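Local coordinates for protein diadenosine Tetraphosphate Hydrolase (Caenorhabditis elegans, PDB 1KTG) that asymmetrically hydrolyses diadenosine tetraphosphate to AMP and ATP as a Nudix enzyme dependent on divalent metal ions, at residues L21-S26 with V98-E103; W32-G37 with V85-A90. All coordinates share one frame; numbering follows the deposited sequence.

Contact 1 of 2, residues L21-S26 with V98-E103; sequences LLLQAS and VQLSHE. With MG (magnesium ion), chain I; MG (magnesium ion), chain H; OH (hydroxide ion), chain D.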
loop_
_atom_site.group_PDB
_atom_site.type_symbol
_atom_site.label_atom_id
_atom_site.label_comp_id
_atom_site.label_asym_id
_atom_site.label_seq_id
_atom_site.Cartn_x
_atom_site.Cartn_y
_atom_site.Cartn_z
ATOM N N LEU A 21 5.860 -1.048 -3.759
ATOM C CA LEU A 21 4.924 -1.429 -4.811
ATOM C C LEU A 21 3.754 -0.449 -4.902
ATOM O O LEU A 21 3.064 -0.209 -3.921
ATOM C CB LEU A 21 4.387 -2.847 -4.580
ATOM C CG LEU A 21 3.367 -3.367 -5.608
ATOM C CD1 LEU A 21 3.973 -3.478 -7.005
ATOM C CD2 LEU A 21 2.756 -4.703 -5.176
ATOM N N LEU A 22 3.557 0.129 -6.077
ATOM C CA LEU A 22 2.420 0.997 -6.318
ATOM C C LEU A 22 1.589 0.411 -7.447
ATOM O O LEU A 22 2.142 -0.169 -8.406
ATOM C CB LEU A 22 2.864 2.418 -6.666
ATOM C CG LEU A 22 3.566 3.183 -5.544
ATOM C CD1 LEU A 22 3.969 4.561 -6.045
ATOM C CD2 LEU A 22 2.683 3.316 -4.316
ATOM N N LEU A 23 0.268 0.583 -7.325
ATOM C CA LEU A 23 -0.720 0.118 -8.306
ATOM C C LEU A 23 -1.491 1.304 -8.899
ATOM O O LEU A 23 -1.897 2.231 -8.195
ATOM C CB LEU A 23 -1.724 -0.828 -7.652
ATOM C CG LEU A 23 -1.189 -1.953 -6.776
ATOM C CD1 LEU A 23 -2.366 -2.746 -6.223
ATOM C CD2 LEU A 23 -0.249 -2.859 -7.553
ATOM N N GLN A 24 -1.693 1.266 -10.204
ATOM C CA GLN A 24 -2.386 2.336 -10.887
ATOM C C GLN A 24 -3.843 1.951 -11.117
ATOM O O GLN A 24 -4.140 0.925 -11.746
ATOM C CB GLN A 24 -1.699 2.651 -12.213
ATOM C CG GLN A 24 -2.168 3.939 -12.813
ATOM C CD GLN A 24 -1.686 4.139 -14.230
ATOM O OE1 GLN A 24 -1.474 3.172 -14.966
ATOM N NE2 GLN A 24 -1.530 5.399 -14.627
ATOM N N ALA A 25 -4.748 2.778 -10.601
ATOM C CA ALA A 25 -6.176 2.528 -10.716
ATOM C C ALA A 25 -6.596 2.478 -12.173
ATOM O O ALA A 25 -6.103 3.239 -12.997
ATOM C CB ALA A 25 -6.955 3.604 -10.002
ATOM N N SER A 26 -7.542 1.601 -12.474
ATOM C CA SER A 26 -8.038 1.440 -13.837
ATOM C C SER A 26 -9.157 2.427 -14.163
ATOM O O SER A 26 -9.659 2.463 -15.290
ATOM C CB SER A 26 -8.557 0.021 -14.009
ATOM O OG SER A 26 -9.654 -0.195 -13.144
ATOM N N VAL A 98 3.556 -10.052 -9.096
ATOM C CA VAL A 98 2.361 -9.267 -8.928
ATOM C C VAL A 98 1.410 -9.554 -10.084
ATOM O O VAL A 98 1.837 -9.667 -11.230
ATOM C CB VAL A 98 2.724 -7.792 -8.932
ATOM C CG1 VAL A 98 1.484 -6.922 -9.054
ATOM C CG2 VAL A 98 3.510 -7.457 -7.679
ATOM N N GLN A 99 0.127 -9.673 -9.762
ATOM C CA GLN A 99 -0.916 -9.868 -10.750
ATOM C C GLN A 99 -2.070 -8.965 -10.337
ATOM O O GLN A 99 -2.425 -8.907 -9.155
ATOM C CB GLN A 99 -1.367 -11.319 -10.812
ATOM C CG GLN A 99 -0.439 -12.194 -11.624
ATOM C CD GLN A 99 -0.857 -13.649 -11.625
ATOM O OE1 GLN A 99 -0.017 -14.544 -11.476
ATOM N NE2 GLN A 99 -2.152 -13.891 -11.790
ATOM N N LEU A 100 -2.642 -8.271 -11.310
ATOM C CA LEU A 100 -3.682 -7.299 -11.033
ATOM C C LEU A 100 -5.079 -7.847 -11.255
ATOM O O LEU A 100 -5.280 -8.864 -11.920
ATOM C CB LEU A 100 -3.501 -6.063 -11.921
ATOM C CG LEU A 100 -2.127 -5.378 -11.908
ATOM C CD1 LEU A 100 -2.144 -4.139 -12.830
ATOM C CD2 LEU A 100 -1.729 -4.981 -10.495
ATOM N N SER A 101 -6.036 -7.123 -10.686
ATOM C CA SER A 101 -7.451 -7.394 -10.844
ATOM C C SER A 101 -8.016 -6.265 -11.707
ATOM O O SER A 101 -7.272 -5.392 -12.139
ATOM C CB SER A 101 -8.129 -7.400 -9.478
ATOM O OG SER A 101 -8.198 -6.089 -8.957
ATOM N N HIS A 102 -9.327 -6.258 -11.940
ATOM C CA HIS A 102 -9.935 -5.217 -12.765
ATOM C C HIS A 102 -9.802 -3.818 -12.168
ATOM O O HIS A 102 -9.977 -2.838 -12.882
ATOM C CB HIS A 102 -11.413 -5.506 -13.027
ATOM C CG HIS A 102 -12.271 -5.439 -11.804
ATOM N ND1 HIS A 102 -12.724 -4.248 -11.275
ATOM C CD2 HIS A 102 -12.786 -6.418 -11.023
ATOM C CE1 HIS A 102 -13.458 -4.495 -10.206
ATOM N NE2 HIS A 102 -13.519 -5.804 -10.036
ATOM N N GLU A 103 -9.474 -3.728 -10.878
ATOM C CA GLU A 103 -9.347 -2.423 -10.211
ATOM C C GLU A 103 -8.078 -1.635 -10.571
ATOM O O GLU A 103 -8.004 -0.436 -10.305
ATOM C CB GLU A 103 -9.485 -2.583 -8.695
ATOM C CG GLU A 103 -10.905 -2.951 -8.289
ATOM C CD GLU A 103 -11.158 -2.947 -6.798
ATOM O OE1 GLU A 103 -10.193 -2.927 -5.999
ATOM O OE2 GLU A 103 -12.346 -2.971 -6.434
HETATM MG MG MG I . -9.883 -3.332 -3.888
HETATM MG MG MG H . -13.311 -2.745 -4.621
HETATM O O OH D . -11.970 -3.831 -3.622
HETATM O O HOH W 1 -14.470 -2.799 -2.686
HETATM O O HOH W 2 -14.920 -1.705 -5.596
HETATM O O HOH W 3 -14.335 -4.685 -5.173
HETATM O O HOH W 4 -9.757 -5.414 -4.530
#

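Contact 2 of 2, residues W32-G37 with V85-A90; sequences WTPPKG and VKYWLA. With MG (magnesium ion), chain F; AMP (adenosine monophosphate), chain J.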
loop_
_atom_site.group_PDB
_atom_site.type_symbol
_atom_site.label_atom_id
_atom_site.label_comp_id
_atom_site.label_asym_id
_atom_site.label_seq_id
_atom_site.Cartn_x
_atom_site.Cartn_y
_atom_site.Cartn_z
ATOM N N TRP A 32 -2.134 6.394 -8.215
ATOM C CA TRP A 32 -1.348 5.269 -7.753
ATOM C C TRP A 32 -1.310 5.183 -6.224
ATOM O O TRP A 32 -1.037 6.167 -5.551
ATOM C CB TRP A 32 0.099 5.446 -8.232
ATOM C CG TRP A 32 0.339 5.468 -9.722
ATOM C CD1 TRP A 32 0.064 6.486 -10.594
ATOM C CD2 TRP A 32 0.958 4.440 -10.499
ATOM N NE1 TRP A 32 0.462 6.147 -11.866
ATOM C CE2 TRP A 32 1.015 4.892 -11.835
ATOM C CE3 TRP A 32 1.468 3.172 -10.203
ATOM C CZ2 TRP A 32 1.549 4.126 -12.858
ATOM C CZ3 TRP A 32 1.997 2.417 -11.213
ATOM C CH2 TRP A 32 2.041 2.894 -12.530
ATOM N N THR A 33 -1.568 3.997 -5.687
ATOM C CA THR A 33 -1.472 3.761 -4.248
ATOM C C THR A 33 -0.975 2.344 -4.052
ATOM O O THR A 33 -0.982 1.549 -4.994
ATOM C CB THR A 33 -2.835 3.875 -3.540
ATOM O OG1 THR A 33 -3.593 2.682 -3.775
ATOM C CG2 THR A 33 -3.694 5.020 -4.083
ATOM N N PRO A 34 -0.542 2.012 -2.841
ATOM C CA PRO A 34 -0.224 0.622 -2.530
ATOM C C PRO A 34 -1.548 -0.132 -2.502
ATOM O O PRO A 34 -2.591 0.522 -2.565
ATOM C CB PRO A 34 0.402 0.699 -1.124
ATOM C CG PRO A 34 0.758 2.136 -0.941
ATOM C CD PRO A 34 -0.300 2.899 -1.692
ATOM N N PRO A 35 -1.527 -1.457 -2.433
ATOM C CA PRO A 35 -2.772 -2.227 -2.393
ATOM C C PRO A 35 -3.575 -1.807 -1.179
ATOM O O PRO A 35 -3.024 -1.766 -0.093
ATOM C CB PRO A 35 -2.290 -3.677 -2.258
ATOM C CG PRO A 35 -0.833 -3.646 -2.684
ATOM C CD PRO A 35 -0.334 -2.314 -2.363
ATOM N N LYS A 36 -4.855 -1.487 -1.354
ATOM C CA LYS A 36 -5.679 -1.033 -0.231
ATOM C C LYS A 36 -7.139 -0.968 -0.632
ATOM O O LYS A 36 -7.457 -0.856 -1.808
ATOM C CB LYS A 36 -5.227 0.348 0.245
ATOM C CG LYS A 36 -5.405 1.441 -0.785
ATOM C CD LYS A 36 -6.721 2.182 -0.645
ATOM C CE LYS A 36 -6.757 3.458 -1.507
ATOM N NZ LYS A 36 -6.659 3.211 -2.987
ATOM N N GLY A 37 -8.033 -1.008 0.341
ATOM C CA GLY A 37 -9.445 -0.957 0.020
ATOM C C GLY A 37 -10.327 -0.780 1.237
ATOM O O GLY A 37 -9.863 -0.706 2.370
ATOM N N VAL A 85 -7.446 5.794 5.651
ATOM C CA VAL A 85 -6.805 4.605 5.105
ATOM C C VAL A 85 -5.642 4.249 6.014
ATOM O O VAL A 85 -4.647 4.969 6.083
ATOM C CB VAL A 85 -6.300 4.791 3.668
ATOM C CG1 VAL A 85 -5.794 3.453 3.104
ATOM C CG2 VAL A 85 -7.404 5.344 2.778
ATOM N N LYS A 86 -5.784 3.146 6.734
ATOM C CA LYS A 86 -4.721 2.695 7.611
ATOM C C LYS A 86 -3.794 1.757 6.855
ATOM O O LYS A 86 -4.255 0.791 6.258
ATOM C CB LYS A 86 -5.301 1.957 8.806
ATOM C CG LYS A 86 -4.234 1.508 9.783
ATOM C CD LYS A 86 -4.810 1.081 11.124
ATOM C CE LYS A 86 -3.687 0.720 12.068
ATOM N NZ LYS A 86 -4.149 0.249 13.407
ATOM N N TYR A 87 -2.495 2.042 6.894
ATOM C CA TYR A 87 -1.480 1.211 6.235
ATOM C C TYR A 87 -0.477 0.641 7.234
ATOM O O TYR A 87 -0.021 1.344 8.131
ATOM C CB TYR A 87 -0.638 2.053 5.258
ATOM C CG TYR A 87 -1.342 2.501 4.004
ATOM C CD1 TYR A 87 -1.897 3.769 3.912
ATOM C CD2 TYR A 87 -1.410 1.673 2.900
ATOM C CE1 TYR A 87 -2.527 4.186 2.761
ATOM C CE2 TYR A 87 -2.030 2.083 1.743
ATOM C CZ TYR A 87 -2.591 3.332 1.678
ATOM O OH TYR A 87 -3.204 3.736 0.517
ATOM N N TRP A 88 -0.131 -0.624 7.032
ATOM C CA TRP A 88 0.989 -1.269 7.707
ATOM C C TRP A 88 2.094 -1.515 6.672
ATOM O O TRP A 88 1.814 -1.761 5.508
ATOM C CB TRP A 88 0.585 -2.623 8.277
ATOM C CG TRP A 88 -0.173 -2.630 9.562
ATOM C CD1 TRP A 88 0.345 -2.752 10.830
ATOM C CD2 TRP A 88 -1.593 -2.621 9.716
ATOM N NE1 TRP A 88 -0.667 -2.770 11.755
ATOM C CE2 TRP A 88 -1.869 -2.689 11.099
ATOM C CE3 TRP A 88 -2.670 -2.528 8.826
ATOM C CZ2 TRP A 88 -3.170 -2.688 11.604
ATOM C CZ3 TRP A 88 -3.955 -2.533 9.332
ATOM C CH2 TRP A 88 -4.192 -2.607 10.707
ATOM N N LEU A 89 3.351 -1.442 7.104
ATOM C CA LEU A 89 4.497 -1.743 6.243
ATOM C C LEU A 89 4.675 -3.273 6.187
ATOM O O LEU A 89 4.549 -3.948 7.188
ATOM C CB LEU A 89 5.753 -1.053 6.796
ATOM C CG LEU A 89 7.043 -1.175 5.984
ATOM C CD1 LEU A 89 6.920 -0.483 4.626
ATOM C CD2 LEU A 89 8.233 -0.636 6.758
ATOM N N ALA A 90 4.957 -3.820 5.009
ATOM C CA ALA A 90 5.073 -5.263 4.853
ATOM C C ALA A 90 6.114 -5.627 3.806
ATOM O O ALA A 90 6.082 -5.117 2.684
ATOM C CB ALA A 90 3.729 -5.842 4.468
HETATM MG MG MG F . -8.312 -0.615 -3.636
HETATM P P AMP J . -8.905 5.936 -3.440
HETATM O O1P AMP J . -7.533 5.485 -3.902
HETATM O O2P AMP J . -8.903 6.203 -1.952
HETATM O O3P AMP J . -9.935 4.982 -3.969
HETATM O "O5'" AMP J . -9.161 7.347 -4.175
HETATM C "C5'" AMP J . -10.407 8.027 -4.059
HETATM C "C4'" AMP J . -10.215 9.448 -4.554
HETATM O "O4'" AMP J . -9.358 10.117 -3.636
HETATM C "C3'" AMP J . -9.546 9.494 -5.919
HETATM O "O3'" AMP J . -10.178 10.484 -6.718
HETATM C "C2'" AMP J . -8.092 9.834 -5.631
HETATM O "O2'" AMP J . -7.534 10.726 -6.585
HETATM C "C1'" AMP J . -8.128 10.494 -4.262
HETATM N N9 AMP J . -6.995 10.130 -3.378
HETATM C C8 AMP J . -6.374 8.937 -3.260
HETATM N N7 AMP J . -5.388 9.022 -2.333
HETATM C C5 AMP J . -5.373 10.259 -1.845
HETATM C C6 AMP J . -4.575 10.989 -0.840
HETATM N N6 AMP J . -3.573 10.364 -0.173
HETATM N N1 AMP J . -4.868 12.280 -0.619
HETATM C C2 AMP J . -5.864 12.906 -1.282
HETATM N N3 AMP J . -6.627 12.288 -2.211
HETATM C C4 AMP J . -6.430 10.999 -2.529
HETATM O O HOH W 5 -6.406 0.178 -4.145
HETATM O O HOH W 6 -8.933 1.368 -3.311
HETATM O O HOH W 7 -8.939 -0.399 -5.667
#

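Contact 1 of 2, residues L21-S26 with V98-E103
Leu-21 lays its branched end against Val-98, CD2 meeting the methyl CG2 at 3.8 Å while CD1 stands only slightly farther from the same carbon. CG of Leu-21 is anti to the backbone N (chi1 179°), which carries both methyls of the strand residue across to the loop. Two residues on, Leu-23 CD2 meets Leu-100 CD2 at 3.9 Å, methyl against methyl. In both pairs the side chains run antiparallel past each other and touch by methyls at their ends, with the backbones well apart. These pairs set strand 17-25 against the loop that joins strands 81-92 and 104-110 of the Nudix fold, and the two segments draw together toward the metal cluster. There polar bonds take over. Ser-26 N donates to Glu-103 O at 3.0 Å, fairly straight at hydrogen (158°) but with the donor well above the carbonyl plane; Ala-25 CA adds a C-H contact to the same oxygen. Ser-26 OG donates to His-102 O at 2.7 Å, this time in the carbonyl plane. A valine in place of Ser-26 would probably leave His-102 O without this hydroxyl donor and the loop end held here chiefly by the bond from Ser-26 N to Glu-103 O. CB of Glu-103 points away from strand 17-25, and the chain, extended beyond CG, brings its carboxylate to two magnesium ions: OE1 binds one at 2.2 Å and OE2 the other at 2.1 Å, while a hydroxide ion bridges the same pair of metals. Glu-52 and Glu-56 of helix 45-57 help complete the site. A weak bond from Glu-103 N to Ser-101 OG further ties the turn leading into this metal ligand.

Contact 2 of 2, residues W32-G37 with V85-A90
The AMP pocket and the start of the Nudix box meet on strand 32-38, whose Thr-33, Pro-34 and Lys-36 face Tyr-87 and Val-85 of strand 81-92 across the intervening strand 3-14. With that strand between them, the two segments share no hydrogen bond and touch by side chains alone. The side chains of Pro-34 and Tyr-87 cross at about a right angle, with Pro-34 CG 3.9 Å from Tyr-87 CE2. On the phenol end, Tyr-87 OH lies 3.4 Å from Lys-36 CG, and Val-85 CG1 reaches Lys-36 CD at 4.1 Å. The lysine chain runs obliquely past the phenol end and crosses Val-85, and its bends at chi2 (94°) and chi4 carry the amine on to the nucleotide. Lys-36 NZ donates to O1P of AMP at 2.6 Å, to Thr-33 OG1 at 3.2 Å and to two waters. Thr-33 OG1 in turn donates to Pro-34 O at 2.7 Å, which fixes the hydroxyl as an acceptor for the amine. Both waters are ligands of a magnesium ion that Lys-36 also binds through its own backbone O at 2.0 Å. One residue thus addresses phosphate and metal together, its carbonyl by direct coordination of the ion, its amine by a direct bond to the phosphate and by bonds to two of the ion's waters, consistent with a lysine that holds the AMP phosphate and the hydrated ion in fixed relation.

Contacts 1 and 2, with centres about 12 Å apart, join through the antiparallel neighbours 17-25 and 32-38. Leu-23 N and Thr-33 O, 2.8 Å apart, probably form a hydrogen bond, and Gln-24 CG packs on Trp-32 CE2 at 3.5 Å. Each contact supplies one ligand residue to the same magnesium cluster: Glu-103 from the loop in contact 1, Lys-36, through its carbonyl, from the strand in contact 2. Glu-56 of helix 45-57 connects them, since its OE2 shares one metal with Glu-103 and another with Lys-36. Contact 2 additionally reaches AMP, whose other partners include Tyr-76, His-31, Tyr-121 and Lys-83.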